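PDB 3O7B: ribosome biogenesis Nep1 RNA methyltransferase from Archaeoglobus fulgidus, which probably methylates N1 of a specific pseudouridine in 16S ribosomal RNA, using S-adenosylmethionine as methyl donor, and so takes part in ribosome biogenesis. Local coordinates for residues 28-33 against 189-194; 85-90 against 127-132; 42-47 against 75-80; 36-41 against 111-116. All coordinates share one frame; numbering follows the deposited sequence.

Contact 1 of 4, residues 28-33 against 189-194. With SAH (S-adenosyl-L-homocysteine), chain C.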
loop_
_atom_site.group_PDB
_atom_site.type_symbol
_atom_site.label_atom_id
_atom_site.label_comp_id
_atom_site.label_asym_id
_atom_site.label_seq_id
_atom_site.Cartn_x
_atom_site.Cartn_y
_atom_site.Cartn_z
ATOM N N SER A 28 8.889 -20.115 9.006
ATOM C CA SER A 28 8.913 -19.499 7.687
ATOM C C SER A 28 9.362 -18.050 7.749
ATOM O O SER A 28 9.441 -17.440 8.819
ATOM C CB SER A 28 7.550 -19.620 6.998
ATOM O OG SER A 28 7.296 -20.986 6.684
ATOM N N ALA A 29 9.690 -17.518 6.585
ATOM C CA ALA A 29 10.057 -16.123 6.439
ATOM C C ALA A 29 9.563 -15.589 5.117
ATOM O O ALA A 29 9.473 -16.316 4.135
ATOM C CB ALA A 29 11.585 -15.957 6.504
ATOM N N PHE A 30 9.308 -14.286 5.084
ATOM C CA PHE A 30 9.129 -13.546 3.855
ATOM C C PHE A 30 10.320 -12.649 3.665
ATOM O O PHE A 30 10.753 -11.987 4.627
ATOM C CB PHE A 30 7.872 -12.673 3.933
ATOM C CG PHE A 30 6.594 -13.420 3.726
ATOM C CD1 PHE A 30 5.880 -13.284 2.527
ATOM C CD2 PHE A 30 6.068 -14.238 4.736
ATOM C CE1 PHE A 30 4.668 -13.946 2.340
ATOM C CE2 PHE A 30 4.848 -14.919 4.537
ATOM C CZ PHE A 30 4.170 -14.769 3.339
ATOM N N VAL A 31 10.890 -12.660 2.457
ATOM C CA VAL A 31 12.051 -11.865 2.139
ATOM C C VAL A 31 11.756 -11.008 0.924
ATOM O O VAL A 31 11.492 -11.536 -0.169
ATOM C CB VAL A 31 13.309 -12.755 1.833
ATOM C CG1 VAL A 31 14.531 -11.902 1.624
ATOM C CG2 VAL A 31 13.513 -13.777 2.942
ATOM N N PHE A 32 11.815 -9.689 1.092
ATOM C CA PHE A 32 11.725 -8.789 -0.044
ATOM C C PHE A 32 13.097 -8.582 -0.614
ATOM O O PHE A 32 14.029 -8.224 0.116
ATOM C CB PHE A 32 11.034 -7.479 0.358
ATOM C CG PHE A 32 9.598 -7.692 0.763
ATOM C CD1 PHE A 32 8.641 -8.005 -0.196
ATOM C CD2 PHE A 32 9.216 -7.636 2.110
ATOM C CE1 PHE A 32 7.317 -8.277 0.168
ATOM C CE2 PHE A 32 7.875 -7.888 2.477
ATOM C CZ PHE A 32 6.936 -8.201 1.496
ATOM N N LEU A 33 13.221 -8.857 -1.904
ATOM C CA LEU A 33 14.529 -8.873 -2.586
ATOM C C LEU A 33 14.818 -7.621 -3.358
ATOM O O LEU A 33 13.936 -7.058 -4.037
ATOM C CB LEU A 33 14.600 -10.062 -3.544
ATOM C CG LEU A 33 14.553 -11.446 -2.932
ATOM C CD1 LEU A 33 14.613 -12.465 -4.062
ATOM C CD2 LEU A 33 15.718 -11.679 -1.936
ATOM N N VAL A 189 9.356 -22.332 4.927
ATOM C CA VAL A 189 9.621 -21.758 3.601
ATOM C C VAL A 189 10.168 -20.344 3.706
ATOM O O VAL A 189 9.944 -19.680 4.715
ATOM C CB VAL A 189 8.380 -21.770 2.660
ATOM C CG1 VAL A 189 7.891 -23.198 2.459
ATOM C CG2 VAL A 189 7.248 -20.874 3.192
ATOM N N ALA A 190 10.910 -19.907 2.691
ATOM C CA ALA A 190 11.299 -18.514 2.527
ATOM C C ALA A 190 10.650 -18.018 1.251
ATOM O O ALA A 190 11.041 -18.396 0.139
ATOM C CB ALA A 190 12.798 -18.364 2.455
ATOM N N VAL A 191 9.617 -17.191 1.405
ATOM C CA VAL A 191 8.878 -16.606 0.291
ATOM C C VAL A 191 9.624 -15.369 -0.151
ATOM O O VAL A 191 9.763 -14.438 0.641
ATOM C CB VAL A 191 7.456 -16.197 0.728
ATOM C CG1 VAL A 191 6.808 -15.302 -0.327
ATOM C CG2 VAL A 191 6.618 -17.414 1.009
ATOM N N CYS A 192 10.123 -15.352 -1.390
ATOM C CA CYS A 192 10.987 -14.294 -1.880
ATOM C C CYS A 192 10.328 -13.558 -3.035
ATOM O O CYS A 192 9.969 -14.163 -4.066
ATOM C CB CYS A 192 12.348 -14.871 -2.319
ATOM S SG CYS A 192 13.300 -15.596 -0.954
ATOM N N ILE A 193 10.112 -12.262 -2.816
ATOM C CA ILE A 193 9.415 -11.416 -3.772
ATOM C C ILE A 193 10.249 -10.169 -4.031
ATOM O O ILE A 193 10.695 -9.493 -3.081
ATOM C CB ILE A 193 8.014 -11.011 -3.205
ATOM C CG1 ILE A 193 7.157 -12.262 -2.936
ATOM C CG2 ILE A 193 7.303 -10.005 -4.129
ATOM C CD1 ILE A 193 5.903 -12.047 -2.035
ATOM N N GLY A 194 10.472 -9.834 -5.297
ATOM C CA GLY A 194 11.209 -8.622 -5.615
ATOM C C GLY A 194 10.448 -7.379 -5.175
ATOM O O GLY A 194 9.188 -7.353 -5.263
HETATM N N SAH C . 10.877 -8.278 -13.192
HETATM C CA SAH C . 9.746 -7.304 -13.184
HETATM C CB SAH C . 10.075 -6.147 -12.250
HETATM C CG SAH C . 9.771 -6.452 -10.785
HETATM S SD SAH C . 8.030 -6.892 -10.496
HETATM C C SAH C . 9.416 -6.792 -14.582
HETATM O O SAH C . 9.982 -7.263 -15.571
HETATM C "C5'" SAH C . 7.989 -7.245 -8.718
HETATM C "C4'" SAH C . 8.113 -8.698 -8.270
HETATM O "O4'" SAH C . 6.883 -9.389 -8.378
HETATM C "C3'" SAH C . 9.069 -9.543 -9.090
HETATM O "O3'" SAH C . 10.411 -9.291 -8.752
HETATM C "C2'" SAH C . 8.614 -10.933 -8.733
HETATM O "O2'" SAH C . 9.122 -11.315 -7.451
HETATM C "C1'" SAH C . 7.110 -10.770 -8.613
HETATM N N9 SAH C . 6.315 -11.134 -9.816
HETATM C C8 SAH C . 5.924 -10.304 -10.843
HETATM N N7 SAH C . 5.175 -11.028 -11.717
HETATM C C5 SAH C . 5.061 -12.286 -11.245
HETATM C C6 SAH C . 4.425 -13.425 -11.725
HETATM N N6 SAH C . 3.737 -13.406 -12.878
HETATM N N1 SAH C . 4.486 -14.593 -11.002
HETATM C C2 SAH C . 5.199 -14.650 -9.818
HETATM N N3 SAH C . 5.834 -13.520 -9.353
HETATM C C4 SAH C . 5.780 -12.366 -10.052
#
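One face of the Phe30 ring is covered by Val191: its CB stands 4.1 Å from the ring centroid and 23° off the normal, a CH-pi contact offset toward the rim. Val191 CG1, anti to its backbone N (chi1 167°), reaches past CB to within 3.6 Å of Phe30 CD1. The ring of Tyr235 meets Phe30 edge-to-face. The Phe32 ring is approached obliquely by a carbonyl, with CD1 3.8 Å from Ile193 O. Beneath these side chains the two strands run parallel in exact register, Ala29 to Leu33 facing Ala190 to Gly194. The tightest backbone bond joins Val31 N to Val191 O at 2.8 Å. At the N-terminal end of the pair Ser28 OG accepts from Val189 N at 3.0 Å in a nearly straight bond, doing a carbonyl's work. At the other end Gly194 N donates to ribose O2' of S-adenosylhomocysteine (2.9 Å), so the strand end presents an N-H to the ribose in that ligand's pocket. Helices 87-98 and 224-239 pack over the face bearing Phe30 and Phe32, while Leu33 and Cys192 touch Leu171. Strands 105-111 and 168-172 continue the sheet beyond segments 28-33 and 189-194 respectively.

Contact 2 of 4, residues 85-90 against 127-132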
loop_
_atom_site.group_PDB
_atom_site.type_symbol
_atom_site.label_atom_id
_atom_site.label_comp_id
_atom_site.label_asym_id
_atom_site.label_seq_id
_atom_site.Cartn_x
_atom_site.Cartn_y
_atom_site.Cartn_z
ATOM N N GLY A 85 15.514 4.319 -6.242
ATOM C CA GLY A 85 14.720 5.456 -5.780
ATOM C C GLY A 85 13.245 5.183 -5.582
ATOM O O GLY A 85 12.439 6.112 -5.648
ATOM N N ARG A 86 12.899 3.937 -5.278
ATOM C CA ARG A 86 11.469 3.565 -5.099
ATOM C C ARG A 86 11.141 2.870 -3.772
ATOM O O ARG A 86 10.672 1.740 -3.763
ATOM C CB ARG A 86 10.977 2.760 -6.302
ATOM C CG ARG A 86 11.026 3.555 -7.611
ATOM C CD ARG A 86 9.962 4.681 -7.669
ATOM N NE ARG A 86 8.638 4.122 -7.429
ATOM C CZ ARG A 86 7.912 3.477 -8.332
ATOM N NH1 ARG A 86 8.341 3.326 -9.576
ATOM N NH2 ARG A 86 6.734 2.974 -7.979
ATOM N N PRO A 87 11.330 3.584 -2.647
ATOM C CA PRO A 87 11.039 2.988 -1.338
ATOM C C PRO A 87 9.543 2.757 -1.111
ATOM O O PRO A 87 9.182 2.002 -0.199
ATOM C CB PRO A 87 11.601 4.009 -0.337
ATOM C CG PRO A 87 11.682 5.314 -1.103
ATOM C CD PRO A 87 11.865 4.958 -2.550
ATOM N N ASP A 88 8.702 3.357 -1.953
ATOM C CA ASP A 88 7.249 3.159 -1.824
ATOM C C ASP A 88 6.868 1.703 -2.022
ATOM O O ASP A 88 5.894 1.205 -1.433
ATOM C CB ASP A 88 6.499 4.009 -2.848
ATOM C CG ASP A 88 6.995 3.783 -4.257
ATOM O OD1 ASP A 88 8.133 4.237 -4.532
ATOM O OD2 ASP A 88 6.261 3.168 -5.063
ATOM N N ILE A 89 7.627 0.986 -2.852
ATOM C CA ILE A 89 7.230 -0.378 -3.164
ATOM C C ILE A 89 7.325 -1.273 -1.924
ATOM O O ILE A 89 6.357 -1.946 -1.531
ATOM C CB ILE A 89 8.054 -0.972 -4.326
ATOM C CG1 ILE A 89 7.776 -0.181 -5.602
ATOM C CG2 ILE A 89 7.745 -2.455 -4.518
ATOM C CD1 ILE A 89 8.758 -0.488 -6.738
ATOM N N VAL A 90 8.489 -1.275 -1.281
ATOM C CA VAL A 90 8.638 -2.125 -0.115
ATOM C C VAL A 90 7.778 -1.615 1.058
ATOM O O VAL A 90 7.298 -2.411 1.851
ATOM C CB VAL A 90 10.148 -2.331 0.266
ATOM C CG1 VAL A 90 10.751 -1.094 0.884
ATOM C CG2 VAL A 90 10.312 -3.533 1.184
ATOM N N ARG A 127 2.207 4.132 8.467
ATOM C CA ARG A 127 1.375 3.952 7.285
ATOM C C ARG A 127 1.522 5.105 6.300
ATOM O O ARG A 127 1.316 4.923 5.096
ATOM C CB ARG A 127 -0.074 3.706 7.698
ATOM C CG ARG A 127 -0.123 2.510 8.662
ATOM C CD ARG A 127 -1.487 1.985 8.816
ATOM N NE ARG A 127 -1.912 1.156 7.694
ATOM C CZ ARG A 127 -1.718 -0.158 7.597
ATOM N NH1 ARG A 127 -1.007 -0.816 8.512
ATOM N NH2 ARG A 127 -2.220 -0.805 6.568
ATOM N N ASN A 128 1.909 6.269 6.815
ATOM C CA ASN A 128 2.171 7.421 5.986
ATOM C C ASN A 128 3.567 7.268 5.402
ATOM O O ASN A 128 4.543 7.065 6.137
ATOM C CB ASN A 128 2.057 8.697 6.817
ATOM C CG ASN A 128 2.451 9.919 6.041
ATOM O OD1 ASN A 128 3.639 10.205 5.878
ATOM N ND2 ASN A 128 1.467 10.635 5.523
ATOM N N TYR A 129 3.647 7.416 4.082
ATOM C CA TYR A 129 4.897 7.233 3.340
ATOM C C TYR A 129 6.014 8.153 3.816
ATOM O O TYR A 129 7.178 7.724 3.937
ATOM C CB TYR A 129 4.630 7.430 1.853
ATOM C CG TYR A 129 5.871 7.489 1.009
ATOM C CD1 TYR A 129 6.560 6.320 0.697
ATOM C CD2 TYR A 129 6.338 8.697 0.507
ATOM C CE1 TYR A 129 7.715 6.362 -0.082
ATOM C CE2 TYR A 129 7.494 8.745 -0.286
ATOM C CZ TYR A 129 8.146 7.566 -0.580
ATOM O OH TYR A 129 9.294 7.582 -1.354
ATOM N N ASN A 130 5.704 9.421 4.080
ATOM C CA ASN A 130 6.752 10.364 4.472
ATOM C C ASN A 130 7.316 10.005 5.837
ATOM O O ASN A 130 8.534 10.111 6.049
ATOM C CB ASN A 130 6.257 11.814 4.419
ATOM C CG ASN A 130 5.807 12.199 3.024
ATOM O OD1 ASN A 130 4.650 12.617 2.810
ATOM N ND2 ASN A 130 6.694 12.040 2.057
ATOM N N ARG A 131 6.456 9.523 6.729
ATOM C CA ARG A 131 6.895 9.054 8.039
ATOM C C ARG A 131 7.709 7.759 7.899
ATOM O O ARG A 131 8.699 7.568 8.615
ATOM C CB ARG A 131 5.682 8.872 8.950
ATOM C CG ARG A 131 4.939 10.196 9.253
ATOM C CD ARG A 131 5.137 10.612 10.690
ATOM N NE ARG A 131 4.491 11.869 11.089
ATOM C CZ ARG A 131 3.239 12.004 11.537
ATOM N NH1 ARG A 131 2.400 10.978 11.613
ATOM N NH2 ARG A 131 2.816 13.201 11.910
ATOM N N PHE A 132 7.326 6.894 6.963
ATOM C CA PHE A 132 8.130 5.704 6.691
ATOM C C PHE A 132 9.533 6.079 6.208
ATOM O O PHE A 132 10.542 5.502 6.675
ATOM C CB PHE A 132 7.422 4.829 5.669
ATOM C CG PHE A 132 8.233 3.619 5.237
ATOM C CD1 PHE A 132 8.380 2.522 6.081
ATOM C CD2 PHE A 132 8.844 3.608 3.998
ATOM C CE1 PHE A 132 9.157 1.400 5.677
ATOM C CE2 PHE A 132 9.597 2.507 3.584
ATOM C CZ PHE A 132 9.745 1.410 4.423
HETATM O O HOH W 1 8.672 6.929 -4.209
#
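Tyr129 drives its phenol end against the first turn of helix 87-98, and this is where the contact is tight. Its OH comes within 3.3 Å of Pro87 CG as the proline and the phenol cross obliquely. Asp88 N lies at the edge of the ring, near its plane, 3.7 Å from CE1. The CB of Tyr129 already points toward the other segment, and CG anti to the backbone N (chi1 171°) carries the ring on to the start of helix 87-98. Phe132, one turn along, packs less closely: CE2 is 3.8 Å from Pro87 O, and CZ is 4.5 Å from Val90 CG1, an approach oblique to the ring; His91 stacks on the same ring. The polar side is bridged by a water that donates to both Asp88 OD1 (2.8 Å) and Tyr129 OH (3.0 Å), the phenol being hydrogen-bonded to Asp67 as well. The Asp88 carboxylate also meets the partly exposed Arg86, which grips it side-on: NE binds OD1 at 2.9 Å and NH2 binds OD2 at 3.0 Å. Both oxygens use their syn lone pairs, within 8° of the guanidinium plane, and this two-point grip fixes the rotation of the guanidinium. Arg86 also packs on Arg127 of the second subunit, while Arg127 O of this chain accepts from Gln92 NE2 of the second subunit. The geometry thus fits a predicted rRNA-contacting arginine, oriented by an aspartate in the first turn of a helix, at the dimer interface of a SPOUT-type methyltransferase.

Contact 3 of 4, residues 42-47 against 75-80; sequences QKIRGH and MKSLEF
Lys43 NZ donates to Ser77 O at 2.9 Å, the one hydrogen bond between a short 3-10 segment, 42-44, and the type I beta turn that runs from Met75 to Leu78. The ammonium approaches from above the carbonyl plane, 51° out of it, so it does not lie on a lone pair. The chain of Lys43 is extended beyond CG and reaches across the Met75-Leu78 turn, with its CE 3.7 Å from Ser77 OG and 3.9 Å from Leu78 CD2. A carboxylate oxygen of Glu79, OE2, is 5.2 Å from NZ; that is no contact, though the opposite charge probably favours this placement of the ammonium. Beside the exposed lysine the packing turns mostly apolar. Ile44 and Leu78 cross at about a right angle, CG2 meeting CD2 at 4.0 Å, and Ile44 CG2 also lies 3.7 Å from Ser77 OG. On the far branch, Ile44 CG1 sits between the backbone N and the carbonyl carbon (chi1 68°), and it carries CD1 to the neighbourhood of Met75. Both segments belong to loops flanking helices, and His47 ND1 caps helix 48-57 by accepting from Ala49 N. The touch with Met75 is looser, Ile44 CD1 lying 4.3 Å from Met75 CG.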
loop_
_atom_site.group_PDB
_atom_site.type_symbol
_atom_site.label_atom_id
_atom_site.label_comp_id
_atom_site.label_asym_id
_atom_site.label_seq_id
_atom_site.Cartn_x
_atom_site.Cartn_y
_atom_site.Cartn_z
ATOM N N GLN A 42 26.968 8.842 -3.003
ATOM C CA GLN A 42 28.001 9.854 -2.826
ATOM C C GLN A 42 28.128 10.787 -4.025
ATOM O O GLN A 42 28.157 12.009 -3.868
ATOM C CB GLN A 42 29.352 9.160 -2.592
ATOM C CG GLN A 42 29.276 7.752 -1.949
ATOM C CD GLN A 42 28.472 6.732 -2.777
ATOM O OE1 GLN A 42 28.566 6.688 -4.016
ATOM N NE2 GLN A 42 27.673 5.917 -2.090
ATOM N N LYS A 43 28.186 10.195 -5.213
ATOM C CA LYS A 43 28.570 10.912 -6.428
ATOM C C LYS A 43 27.526 11.893 -6.968
ATOM O O LYS A 43 27.821 12.676 -7.870
ATOM C CB LYS A 43 28.982 9.917 -7.515
ATOM C CG LYS A 43 27.851 9.059 -8.060
ATOM C CD LYS A 43 28.350 8.152 -9.174
ATOM C CE LYS A 43 27.218 7.684 -10.073
ATOM N NZ LYS A 43 27.746 7.018 -11.299
ATOM N N ILE A 44 26.310 11.852 -6.427
ATOM C CA ILE A 44 25.258 12.775 -6.868
ATOM C C ILE A 44 24.832 13.768 -5.776
ATOM O O ILE A 44 23.904 14.555 -5.968
ATOM C CB ILE A 44 24.020 12.021 -7.466
ATOM C CG1 ILE A 44 23.269 11.223 -6.382
ATOM C CG2 ILE A 44 24.436 11.139 -8.650
ATOM C CD1 ILE A 44 21.864 10.811 -6.782
ATOM N N ARG A 45 25.539 13.747 -4.649
ATOM C CA ARG A 45 25.188 14.580 -3.489
ATOM C C ARG A 45 25.338 16.087 -3.713
ATOM O O ARG A 45 24.757 16.890 -2.975
ATOM C CB ARG A 45 25.961 14.132 -2.243
ATOM C CG ARG A 45 25.476 12.800 -1.707
ATOM C CD ARG A 45 26.281 12.302 -0.523
ATOM N NE ARG A 45 25.957 10.904 -0.232
ATOM C CZ ARG A 45 26.720 10.073 0.475
ATOM N NH1 ARG A 45 27.875 10.485 0.991
ATOM N NH2 ARG A 45 26.328 8.823 0.666
ATOM N N GLY A 46 26.110 16.457 -4.733
ATOM C CA GLY A 46 26.329 17.858 -5.086
ATOM C C GLY A 46 25.388 18.391 -6.150
ATOM O O GLY A 46 25.406 19.584 -6.453
ATOM N N HIS A 47 24.565 17.514 -6.724
ATOM C CA HIS A 47 23.568 17.926 -7.718
ATOM C C HIS A 47 22.536 18.880 -7.104
ATOM O O HIS A 47 22.098 18.669 -5.976
ATOM C CB HIS A 47 22.878 16.698 -8.319
ATOM C CG HIS A 47 22.020 17.002 -9.508
ATOM N ND1 HIS A 47 20.764 17.560 -9.397
ATOM C CD2 HIS A 47 22.229 16.811 -10.834
ATOM C CE1 HIS A 47 20.238 17.706 -10.600
ATOM N NE2 HIS A 47 21.108 17.263 -11.489
ATOM N N MET A 75 19.652 11.704 -10.752
ATOM C CA MET A 75 19.924 10.267 -10.837
ATOM C C MET A 75 20.397 9.768 -12.196
ATOM O O MET A 75 20.624 8.573 -12.367
ATOM C CB MET A 75 18.691 9.464 -10.401
ATOM C CG MET A 75 18.379 9.609 -8.918
ATOM S SD MET A 75 16.739 8.994 -8.471
ATOM C CE MET A 75 16.932 7.238 -8.736
ATOM N N LYS A 76 20.570 10.688 -13.146
ATOM C CA LYS A 76 20.865 10.321 -14.534
ATOM C C LYS A 76 22.119 9.457 -14.696
ATOM O O LYS A 76 22.150 8.562 -15.556
ATOM C CB LYS A 76 20.942 11.572 -15.425
ATOM C CG LYS A 76 19.612 12.296 -15.613
ATOM C CD LYS A 76 19.818 13.692 -16.213
ATOM C CE LYS A 76 18.593 14.569 -16.004
ATOM N NZ LYS A 76 18.820 15.941 -16.532
ATOM N N SER A 77 23.123 9.690 -13.853
ATOM C CA SER A 77 24.409 8.989 -13.950
ATOM C C SER A 77 24.512 7.679 -13.169
ATOM O O SER A 77 25.549 7.017 -13.194
ATOM C CB SER A 77 25.541 9.914 -13.508
ATOM O OG SER A 77 25.458 10.191 -12.119
ATOM N N LEU A 78 23.455 7.314 -12.448
ATOM C CA LEU A 78 23.501 6.114 -11.610
ATOM C C LEU A 78 23.446 4.816 -12.419
ATOM O O LEU A 78 22.737 4.745 -13.416
ATOM C CB LEU A 78 22.354 6.127 -10.587
ATOM C CG LEU A 78 22.347 7.204 -9.502
ATOM C CD1 LEU A 78 21.163 6.914 -8.578
ATOM C CD2 LEU A 78 23.645 7.223 -8.704
ATOM N N GLU A 79 24.182 3.799 -11.973
ATOM C CA GLU A 79 24.061 2.447 -12.528
ATOM C C GLU A 79 22.755 1.795 -12.075
ATOM O O GLU A 79 22.214 2.161 -11.028
ATOM C CB GLU A 79 25.253 1.573 -12.111
ATOM C CG GLU A 79 26.612 2.086 -12.595
ATOM C CD GLU A 79 26.751 2.079 -14.112
ATOM O OE1 GLU A 79 26.321 1.093 -14.760
ATOM O OE2 GLU A 79 27.301 3.061 -14.658
ATOM N N PHE A 80 22.275 0.827 -12.853
ATOM C CA PHE A 80 20.979 0.159 -12.634
ATOM C C PHE A 80 19.876 1.114 -12.154
ATOM O O PHE A 80 19.095 0.792 -11.237
ATOM C CB PHE A 80 21.101 -1.112 -11.758
ATOM C CG PHE A 80 21.795 -0.909 -10.422
ATOM C CD1 PHE A 80 21.061 -0.642 -9.263
ATOM C CD2 PHE A 80 23.184 -1.056 -10.307
ATOM C CE1 PHE A 80 21.700 -0.467 -8.019
ATOM C CE2 PHE A 80 23.827 -0.883 -9.077
ATOM C CZ PHE A 80 23.085 -0.589 -7.932
#

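Contact 4 of 4, residues 36-41 against 111-116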
loop_
_atom_site.group_PDB
_atom_site.type_symbol
_atom_site.label_atom_id
_atom_site.label_comp_id
_atom_site.label_asym_id
_atom_site.label_seq_id
_atom_site.Cartn_x
_atom_site.Cartn_y
_atom_site.Cartn_z
ATOM N N SER A 36 14.314 -1.253 -3.106
ATOM C CA SER A 36 14.814 -0.002 -3.636
ATOM C C SER A 36 14.945 1.000 -2.492
ATOM O O SER A 36 14.203 2.000 -2.401
ATOM C CB SER A 36 13.837 0.474 -4.716
ATOM O OG SER A 36 14.375 1.526 -5.486
ATOM N N LEU A 37 15.898 0.712 -1.607
ATOM C CA LEU A 37 16.039 1.390 -0.335
ATOM C C LEU A 37 17.519 1.675 -0.103
ATOM O O LEU A 37 18.310 0.759 0.156
ATOM C CB LEU A 37 15.482 0.464 0.732
ATOM C CG LEU A 37 15.031 0.900 2.097
ATOM C CD1 LEU A 37 13.803 1.785 1.964
ATOM C CD2 LEU A 37 14.698 -0.354 2.860
ATOM N N GLU A 38 17.883 2.943 -0.227
ATOM C CA GLU A 38 19.265 3.384 -0.045
ATOM C C GLU A 38 19.320 4.876 0.217
ATOM O O GLU A 38 18.421 5.627 -0.201
ATOM C CB GLU A 38 20.107 3.046 -1.291
ATOM C CG GLU A 38 19.844 3.922 -2.510
ATOM C CD GLU A 38 20.501 3.385 -3.756
ATOM O OE1 GLU A 38 21.732 3.153 -3.703
ATOM O OE2 GLU A 38 19.805 3.186 -4.772
ATOM N N LEU A 39 20.391 5.310 0.875
ATOM C CA LEU A 39 20.667 6.726 1.017
ATOM C C LEU A 39 21.220 7.295 -0.295
ATOM O O LEU A 39 21.678 6.548 -1.164
ATOM C CB LEU A 39 21.638 6.966 2.181
ATOM C CG LEU A 39 21.150 6.489 3.552
ATOM C CD1 LEU A 39 22.230 6.677 4.606
ATOM C CD2 LEU A 39 19.855 7.192 3.944
ATOM N N ILE A 40 21.154 8.610 -0.448
ATOM C CA ILE A 40 21.618 9.238 -1.683
ATOM C C ILE A 40 23.097 8.862 -1.918
ATOM O O ILE A 40 23.928 9.093 -1.031
ATOM C CB ILE A 40 21.404 10.772 -1.644
ATOM C CG1 ILE A 40 19.897 11.094 -1.639
ATOM C CG2 ILE A 40 22.066 11.438 -2.858
ATOM C CD1 ILE A 40 19.558 12.566 -1.411
ATOM N N PRO A 41 23.415 8.247 -3.083
ATOM C CA PRO A 41 24.800 7.880 -3.391
ATOM C C PRO A 41 25.732 9.087 -3.432
ATOM O O PRO A 41 25.342 10.184 -3.845
ATOM C CB PRO A 41 24.701 7.239 -4.781
ATOM C CG PRO A 41 23.308 6.776 -4.888
ATOM C CD PRO A 41 22.505 7.820 -4.155
ATOM N N THR A 111 18.264 -5.327 0.474
ATOM C CA THR A 111 18.285 -4.126 -0.355
ATOM C C THR A 111 19.075 -4.345 -1.650
ATOM O O THR A 111 19.816 -5.341 -1.784
ATOM C CB THR A 111 18.869 -2.913 0.374
ATOM O OG1 THR A 111 20.288 -3.097 0.488
ATOM C CG2 THR A 111 18.264 -2.752 1.757
ATOM N N LEU A 112 18.928 -3.402 -2.581
ATOM C CA LEU A 112 19.672 -3.414 -3.849
ATOM C C LEU A 112 21.166 -3.482 -3.651
ATOM O O LEU A 112 21.876 -3.935 -4.552
ATOM C CB LEU A 112 19.391 -2.146 -4.643
ATOM C CG LEU A 112 18.080 -2.085 -5.389
ATOM C CD1 LEU A 112 17.865 -0.659 -5.873
ATOM C CD2 LEU A 112 18.111 -3.064 -6.557
ATOM N N ASN A 113 21.634 -2.986 -2.511
ATOM C CA ASN A 113 23.067 -2.961 -2.201
ATOM C C ASN A 113 23.522 -4.157 -1.372
ATOM O O ASN A 113 24.678 -4.211 -0.928
ATOM C CB ASN A 113 23.440 -1.627 -1.546
ATOM C CG ASN A 113 23.232 -0.447 -2.488
ATOM O OD1 ASN A 113 22.647 0.577 -2.110
ATOM N ND2 ASN A 113 23.690 -0.594 -3.733
ATOM N N GLY A 114 22.618 -5.112 -1.167
ATOM C CA GLY A 114 22.928 -6.375 -0.496
ATOM C C GLY A 114 22.822 -6.391 1.018
ATOM O O GLY A 114 23.160 -7.397 1.665
ATOM N N GLU A 115 22.338 -5.292 1.599
ATOM C CA GLU A 115 22.167 -5.228 3.048
ATOM C C GLU A 115 20.942 -6.040 3.458
ATOM O O GLU A 115 19.997 -6.175 2.670
ATOM C CB GLU A 115 21.997 -3.788 3.513
ATOM C CG GLU A 115 23.166 -2.904 3.177
ATOM C CD GLU A 115 22.734 -1.512 2.803
ATOM O OE1 GLU A 115 21.828 -1.367 1.936
ATOM O OE2 GLU A 115 23.302 -0.553 3.365
ATOM N N ILE A 116 20.962 -6.574 4.672
ATOM C CA ILE A 116 19.895 -7.388 5.209
ATOM C C ILE A 116 19.287 -6.652 6.408
ATOM O O ILE A 116 19.997 -6.341 7.370
ATOM C CB ILE A 116 20.412 -8.798 5.635
ATOM C CG1 ILE A 116 20.942 -9.597 4.421
ATOM C CG2 ILE A 116 19.338 -9.576 6.345
ATOM C CD1 ILE A 116 19.914 -9.815 3.314
#
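The beta-hairpin turn joining strands 105-111 and 116-119 packs through Thr111 and Leu112 against Leu37 and Ser36, in the loop that leaves strand 28-35. It is a type I turn from Thr111 to Gly114, combined with an ST turn in which Thr111 OG1 accepts from Asn113 N at 3.3 Å. The same hydroxyl accepts from Glu115 N (3.2 Å) and donates to Glu115 OE1 at 2.7 Å, so three bonds grip one oxygen. Thr111 OG1 lies between its backbone N and carbonyl carbon (chi1 73°), turned into its own hairpin, which leaves CB and CG2 to meet the other loop. They do so at Leu37 O, 3.7 Å from Thr111 CB. Next to this, Leu112 CD1 rests on the backbone of Ser36, 3.8 Å from CA. The hydroxyl of Ser36 is itself bonded to Lys83 O and to Arg86 N, the latter in the predicted rRNA-contacting residue. Glu38 pairs with Arg84 in a salt bridge. The Thr111 and Leu112 part of the contact is thus held by packing: the Thr111 hydroxyl spends its bonds within the hairpin, and Leu37 O is buried against carbon with no polar partner in the model, which probably carries a small energetic cost.

Overall arrangement
From the N terminus, segment 28-33 opens contact 1, which closes only at 189-194, so the other three contacts nest inside its loop. Contact 4 opens next at 36-41, and contact 3, from 42-47 to 75-80, lies wholly within it. Contact 2 opens at 85-90, after contact 3 has closed, and crosses contact 4, whose second segment, 111-116, comes before 127-132. The crossing is also physical: Pro87 CB lies 3.9 Å from Leu37 CD1. Contact 1 joins central strands at the S-adenosylhomocysteine site; contact 2 brings two helices together; contact 4 ties a loop to a hairpin; contact 3 ties peripheral loops, its centre about 30 Å from that of contact 1.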